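Putative membrane anchored protein (Corynebacterium diphtheriae, PDB 3LSO) is of unknown function but is probably held at the cell surface by a membrane segment, its elongated extracellular part being built from beta-rich domains. Local coordinates at residues D289-I303 against K435-T449. Sequence-based numbering, arbitrary orientation.
Sequences DTKKPEDTDSYTGLI and KYSNSLKDLVSIPET
Val444 covers one face of the Tyr299 ring, with CG2 4.3 Å above the ring plane and toward its rim, while Asp295 CG lies in plane at the edge. The Tyr436 ring carries Lys435 CG on one face, and Asp297 OD2 and Glu294 O sit at its edge. The setting resembles a beta-sandwich: strand 298-303, outermost in a four-stranded antiparallel sheet, passes strand 440-446 of the other sheet at 53°. Branched, apolar Ile446 packs by CG1 against Tyr299 CB and by its methyls against the backbone of Thr300.

At the end of this apolar layer the buried charges of Asp295, Asp297 and Lys435 gather into a salt-bridge network. Lys435 starts with CG between its own backbone N and carbonyl carbon (chi1 68°) and then runs extended, a reach that delivers its amino group to Asp295 and Asp297. Lys435 NZ meets the anti lone pair of Asp297 OD2 at 2.7 Å and also donates to Tyr299 OH at 2.9 Å. Tyr436 OH, which accepts from Thr296 OG1, bonds to Asp297 OD2 at 2.9 Å from above the carboxylate plane; a phenol suits this place because it both gives and takes. Asp297 OD1 is satisfied by Asn331 N. One ammonium thus faces two carboxylates, which should offset their mutual repulsion.

Farther along, Asp289 and Ser445 pair through Ser445 N to Asp289 O (2.8 Å) and Asp289 N to Ser445 OG, the small hydroxyl standing in for a backbone acceptor. Gly301, lacking a side chain, lets Ile446 CG2 and Thr449 CG2 pack against its backbone. Lys292 and Asp442 run alongside one another, heading opposite ways: Lys292 N bonds to Asp442 OD2 on the syn side at 3.0 Å, and the extended chain brings Lys292 NZ to Lys441 O at 3.2 Å, almost in line with the carbonyl bond.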
loop_
_atom_site.group_PDB
_atom_site.type_symbol
_atom_site.label_atom_id
_atom_site.label_comp_id
_atom_site.label_asym_id
_atom_site.label_seq_id
_atom_site.Cartn_x
_atom_site.Cartn_y
_atom_site.Cartn_z
ATOM N N ASP B 289 2.562 27.200 -11.493
ATOM C CA ASP B 289 3.650 28.129 -11.261
ATOM C C ASP B 289 4.185 27.872 -9.884
ATOM O O ASP B 289 3.548 28.203 -8.892
ATOM C CB ASP B 289 3.180 29.565 -11.328
ATOM C CG ASP B 289 2.575 29.920 -12.653
ATOM O OD1 ASP B 289 2.074 28.996 -13.350
ATOM O OD2 ASP B 289 2.604 31.140 -12.981
ATOM N N THR B 290 5.357 27.265 -9.824
ATOM C CA THR B 290 6.072 27.123 -8.576
ATOM C C THR B 290 6.836 28.415 -8.321
ATOM O O THR B 290 7.098 29.178 -9.251
ATOM C CB THR B 290 7.048 25.959 -8.656
ATOM O OG1 THR B 290 7.605 25.925 -9.973
ATOM C CG2 THR B 290 6.328 24.632 -8.374
ATOM N N LYS B 291 7.175 28.667 -7.054
ATOM C CA LYS B 291 7.942 29.854 -6.702
ATOM C C LYS B 291 9.243 29.784 -7.472
ATOM O O LYS B 291 9.693 28.703 -7.842
ATOM C CB LYS B 291 8.169 29.976 -5.184
ATOM C CG LYS B 291 8.992 28.862 -4.563
ATOM C CD LYS B 291 9.105 28.960 -3.051
ATOM C CE LYS B 291 10.191 28.018 -2.573
ATOM N NZ LYS B 291 10.675 28.320 -1.205
ATOM N N LYS B 292 9.807 30.942 -7.760
ATOM C CA LYS B 292 11.013 31.021 -8.546
ATOM C C LYS B 292 12.130 30.477 -7.678
ATOM O O LYS B 292 12.006 30.485 -6.451
ATOM C CB LYS B 292 11.263 32.484 -8.950
ATOM C CG LYS B 292 10.350 32.976 -10.070
ATOM C CD LYS B 292 10.705 34.358 -10.584
ATOM C CE LYS B 292 9.764 34.705 -11.741
ATOM N NZ LYS B 292 10.163 35.920 -12.487
ATOM N N PRO B 293 13.222 29.978 -8.294
ATOM C CA PRO B 293 14.257 29.389 -7.413
ATOM C C PRO B 293 14.842 30.388 -6.438
ATOM O O PRO B 293 15.306 30.005 -5.364
ATOM C CB PRO B 293 15.320 28.865 -8.394
ATOM C CG PRO B 293 14.551 28.574 -9.633
ATOM C CD PRO B 293 13.494 29.684 -9.716
ATOM N N GLU B 294 14.796 31.661 -6.789
ATOM C CA GLU B 294 15.392 32.654 -5.915
ATOM C C GLU B 294 14.418 33.188 -4.877
ATOM O O GLU B 294 14.789 34.025 -4.062
ATOM C CB GLU B 294 16.103 33.770 -6.696
ATOM C CG GLU B 294 15.240 34.562 -7.670
ATOM C CD GLU B 294 14.962 33.849 -9.011
ATOM O OE1 GLU B 294 15.295 32.636 -9.187
ATOM O OE2 GLU B 294 14.388 34.536 -9.898
ATOM N N ASP B 295 13.182 32.686 -4.903
ATOM C CA ASP B 295 12.220 32.915 -3.835
ATOM C C ASP B 295 12.535 32.065 -2.580
ATOM O O ASP B 295 12.164 30.875 -2.468
ATOM C CB ASP B 295 10.827 32.650 -4.360
ATOM C CG ASP B 295 9.746 33.289 -3.507
ATOM O OD1 ASP B 295 9.998 33.543 -2.296
ATOM O OD2 ASP B 295 8.639 33.528 -4.064
ATOM N N THR B 296 13.245 32.682 -1.641
ATOM C CA THR B 296 13.606 32.010 -0.400
ATOM C C THR B 296 12.395 31.794 0.502
ATOM O O THR B 296 12.416 30.968 1.405
ATOM C CB THR B 296 14.682 32.781 0.402
ATOM O OG1 THR B 296 14.334 34.173 0.467
ATOM C CG2 THR B 296 16.004 32.644 -0.240
ATOM N N ASP B 297 11.333 32.537 0.266
ATOM C CA ASP B 297 10.169 32.407 1.115
ATOM C C ASP B 297 9.331 31.185 0.789
ATOM O O ASP B 297 9.670 30.411 -0.077
ATOM C CB ASP B 297 9.361 33.685 1.074
ATOM C CG ASP B 297 10.174 34.847 1.508
ATOM O OD1 ASP B 297 10.868 34.726 2.550
ATOM O OD2 ASP B 297 10.165 35.854 0.789
ATOM N N SER B 298 8.259 30.980 1.522
ATOM C CA SER B 298 7.361 29.916 1.147
ATOM C C SER B 298 5.924 30.359 1.436
ATOM O O SER B 298 5.736 31.370 2.116
ATOM C CB SER B 298 7.774 28.585 1.793
ATOM O OG SER B 298 7.292 28.473 3.114
ATOM N N TYR B 299 4.947 29.638 0.878
ATOM C CA TYR B 299 3.561 30.066 0.861
ATOM C C TYR B 299 2.586 29.000 1.360
ATOM O O TYR B 299 2.830 27.796 1.269
ATOM C CB TYR B 299 3.172 30.451 -0.573
ATOM C CG TYR B 299 4.077 31.478 -1.176
ATOM C CD1 TYR B 299 5.362 31.149 -1.534
ATOM C CD2 TYR B 299 3.639 32.786 -1.388
ATOM C CE1 TYR B 299 6.219 32.083 -2.060
ATOM C CE2 TYR B 299 4.489 33.756 -1.919
ATOM C CZ TYR B 299 5.787 33.385 -2.253
ATOM O OH TYR B 299 6.677 34.296 -2.784
ATOM N N THR B 300 1.447 29.460 1.854
ATOM C CA THR B 300 0.315 28.592 2.190
ATOM C C THR B 300 -0.999 29.344 1.828
ATOM O O THR B 300 -0.955 30.465 1.265
ATOM C CB THR B 300 0.350 28.119 3.675
ATOM O OG1 THR B 300 -0.793 27.309 3.944
ATOM C CG2 THR B 300 0.280 29.272 4.616
ATOM N N GLY B 301 -2.151 28.740 2.130
ATOM C CA GLY B 301 -3.406 29.348 1.773
ATOM C C GLY B 301 -4.576 28.620 2.379
ATOM O O GLY B 301 -4.396 27.689 3.166
ATOM N N LEU B 302 -5.776 29.061 2.022
ATOM C CA LEU B 302 -7.012 28.503 2.523
ATOM C C LEU B 302 -8.021 28.722 1.435
ATOM O O LEU B 302 -8.011 29.778 0.787
ATOM C CB LEU B 302 -7.496 29.268 3.757
ATOM C CG LEU B 302 -6.763 29.195 5.099
ATOM C CD1 LEU B 302 -7.036 30.431 5.980
ATOM C CD2 LEU B 302 -7.152 27.923 5.815
ATOM N N ILE B 303 -8.872 27.724 1.209
ATOM C CA ILE B 303 -10.076 27.911 0.406
ATOM C C ILE B 303 -11.257 27.477 1.253
ATOM O O ILE B 303 -11.232 26.402 1.839
ATOM C CB ILE B 303 -10.032 27.166 -0.923
ATOM C CG1 ILE B 303 -11.372 27.305 -1.641
ATOM C CG2 ILE B 303 -9.742 25.699 -0.696
ATOM C CD1 ILE B 303 -11.268 27.192 -3.151
ATOM N N LYS B 435 8.656 41.812 -4.255
ATOM C CA LYS B 435 9.386 41.857 -2.985
ATOM C C LYS B 435 10.870 41.862 -3.221
ATOM O O LYS B 435 11.312 41.598 -4.347
ATOM C CB LYS B 435 9.025 40.637 -2.133
ATOM C CG LYS B 435 9.520 39.304 -2.678
ATOM C CD LYS B 435 8.822 38.148 -2.007
ATOM C CE LYS B 435 9.469 36.838 -2.419
ATOM N NZ LYS B 435 8.932 35.689 -1.643
ATOM N N TYR B 436 11.631 42.112 -2.154
ATOM C CA TYR B 436 13.107 42.119 -2.171
ATOM C C TYR B 436 13.716 43.405 -2.697
ATOM O O TYR B 436 13.138 44.050 -3.588
ATOM C CB TYR B 436 13.713 40.962 -2.974
ATOM C CG TYR B 436 13.375 39.599 -2.451
ATOM C CD1 TYR B 436 12.809 39.436 -1.188
ATOM C CD2 TYR B 436 13.631 38.467 -3.215
ATOM C CE1 TYR B 436 12.491 38.181 -0.711
ATOM C CE2 TYR B 436 13.341 37.194 -2.744
ATOM C CZ TYR B 436 12.764 37.058 -1.487
ATOM O OH TYR B 436 12.461 35.805 -1.003
ATOM N N SER B 437 14.874 43.753 -2.112
ATOM C CA SER B 437 15.814 44.763 -2.589
ATOM C C SER B 437 16.156 44.503 -4.053
ATOM O O SER B 437 15.893 45.340 -4.903
ATOM C CB SER B 437 17.089 44.640 -1.739
ATOM O OG SER B 437 17.777 45.865 -1.530
ATOM N N ASN B 438 16.806 43.373 -4.340
ATOM C CA ASN B 438 16.998 42.914 -5.715
ATOM C C ASN B 438 15.656 42.318 -6.062
ATOM O O ASN B 438 15.400 41.132 -5.780
ATOM C CB ASN B 438 18.112 41.869 -5.822
ATOM C CG ASN B 438 18.675 41.740 -7.252
ATOM O OD1 ASN B 438 17.918 41.689 -8.217
ATOM N ND2 ASN B 438 20.026 41.683 -7.390
ATOM N N SER B 439 14.798 43.139 -6.655
ATOM C CA SER B 439 13.348 42.920 -6.558
ATOM C C SER B 439 12.782 41.853 -7.503
ATOM O O SER B 439 12.923 41.963 -8.719
ATOM C CB SER B 439 12.614 44.236 -6.792
ATOM O OG SER B 439 12.679 44.625 -8.146
ATOM N N LEU B 440 12.128 40.832 -6.974
ATOM C CA LEU B 440 11.505 39.892 -7.876
ATOM C C LEU B 440 9.990 40.072 -7.963
ATOM O O LEU B 440 9.366 40.683 -7.097
ATOM C CB LEU B 440 11.886 38.447 -7.531
ATOM C CG LEU B 440 11.329 37.664 -6.337
ATOM C CD1 LEU B 440 9.851 37.310 -6.483
ATOM C CD2 LEU B 440 12.140 36.391 -6.149
ATOM N N LYS B 441 9.414 39.529 -9.022
ATOM C CA LYS B 441 7.988 39.568 -9.259
ATOM C C LYS B 441 7.608 38.149 -9.644
ATOM O O LYS B 441 8.281 37.523 -10.480
ATOM C CB LYS B 441 7.650 40.544 -10.405
ATOM C CG LYS B 441 8.146 41.995 -10.214
ATOM C CD LYS B 441 8.573 42.658 -11.529
ATOM C CE LYS B 441 9.397 43.908 -11.258
ATOM N NZ LYS B 441 9.178 44.990 -12.255
ATOM N N ASP B 442 6.547 37.627 -9.048
ATOM C CA ASP B 442 6.197 36.237 -9.255
ATOM C C ASP B 442 4.697 35.991 -9.046
ATOM O O ASP B 442 4.033 36.713 -8.267
ATOM C CB ASP B 442 7.005 35.397 -8.278
ATOM C CG ASP B 442 7.139 33.939 -8.706
ATOM O OD1 ASP B 442 6.521 33.546 -9.741
ATOM O OD2 ASP B 442 7.891 33.197 -7.984
ATOM N N LEU B 443 4.160 34.990 -9.750
ATOM C CA LEU B 443 2.818 34.492 -9.490
ATOM C C LEU B 443 2.970 33.043 -9.080
ATOM O O LEU B 443 3.542 32.234 -9.822
ATOM C CB LEU B 443 1.932 34.637 -10.708
ATOM C CG LEU B 443 1.551 36.081 -11.034
ATOM C CD1 LEU B 443 1.201 36.239 -12.495
ATOM C CD2 LEU B 443 0.403 36.613 -10.161
ATOM N N VAL B 444 2.503 32.715 -7.876
ATOM C CA VAL B 444 2.803 31.399 -7.310
ATOM C C VAL B 444 1.541 30.621 -6.969
ATOM O O VAL B 444 0.734 31.058 -6.132
ATOM C CB VAL B 444 3.651 31.517 -6.051
ATOM C CG1 VAL B 444 4.042 30.142 -5.586
ATOM C CG2 VAL B 444 4.868 32.373 -6.322
ATOM N N SER B 445 1.387 29.471 -7.627
ATOM C CA SER B 445 0.265 28.567 -7.401
ATOM C C SER B 445 0.300 28.020 -5.998
ATOM O O SER B 445 1.338 27.521 -5.556
ATOM C CB SER B 445 0.337 27.412 -8.381
ATOM O OG SER B 445 0.227 27.919 -9.690
ATOM N N ILE B 446 -0.823 28.126 -5.296
ATOM C CA ILE B 446 -0.895 27.699 -3.910
ATOM C C ILE B 446 -1.772 26.468 -3.858
ATOM O O ILE B 446 -2.997 26.568 -3.974
ATOM C CB ILE B 446 -1.360 28.843 -2.959
ATOM C CG1 ILE B 446 -0.257 29.898 -2.846
ATOM C CG2 ILE B 446 -1.605 28.331 -1.549
ATOM C CD1 ILE B 446 -0.699 31.114 -2.173
ATOM N N PRO B 447 -1.153 25.285 -3.732
ATOM C CA PRO B 447 -1.924 24.038 -3.758
ATOM C C PRO B 447 -2.889 23.964 -2.599
ATOM O O PRO B 447 -3.744 23.109 -2.605
ATOM C CB PRO B 447 -0.860 22.938 -3.585
ATOM C CG PRO B 447 0.445 23.575 -3.911
ATOM C CD PRO B 447 0.298 25.049 -3.607
ATOM N N GLU B 448 -2.753 24.831 -1.600
ATOM C CA GLU B 448 -3.667 24.765 -0.458
ATOM C C GLU B 448 -4.979 25.480 -0.778
ATOM O O GLU B 448 -5.901 25.480 0.053
ATOM C CB GLU B 448 -3.048 25.331 0.820
ATOM C CG GLU B 448 -1.939 24.485 1.406
ATOM C CD GLU B 448 -0.632 24.530 0.609
ATOM O OE1 GLU B 448 -0.552 25.193 -0.458
ATOM O OE2 GLU B 448 0.338 23.881 1.054
ATOM N N THR B 449 -5.072 26.066 -1.972
ATOM C CA THR B 449 -6.302 26.696 -2.402
ATOM C C THR B 449 -6.988 25.884 -3.510
ATOM O O THR B 449 -7.989 26.305 -4.082
ATOM C CB THR B 449 -6.051 28.165 -2.860
ATOM O OG1 THR B 449 -5.368 28.199 -4.129
ATOM C CG2 THR B 449 -5.239 28.923 -1.796
HETATM O O HOH W 1 5.992 31.184 -10.591
#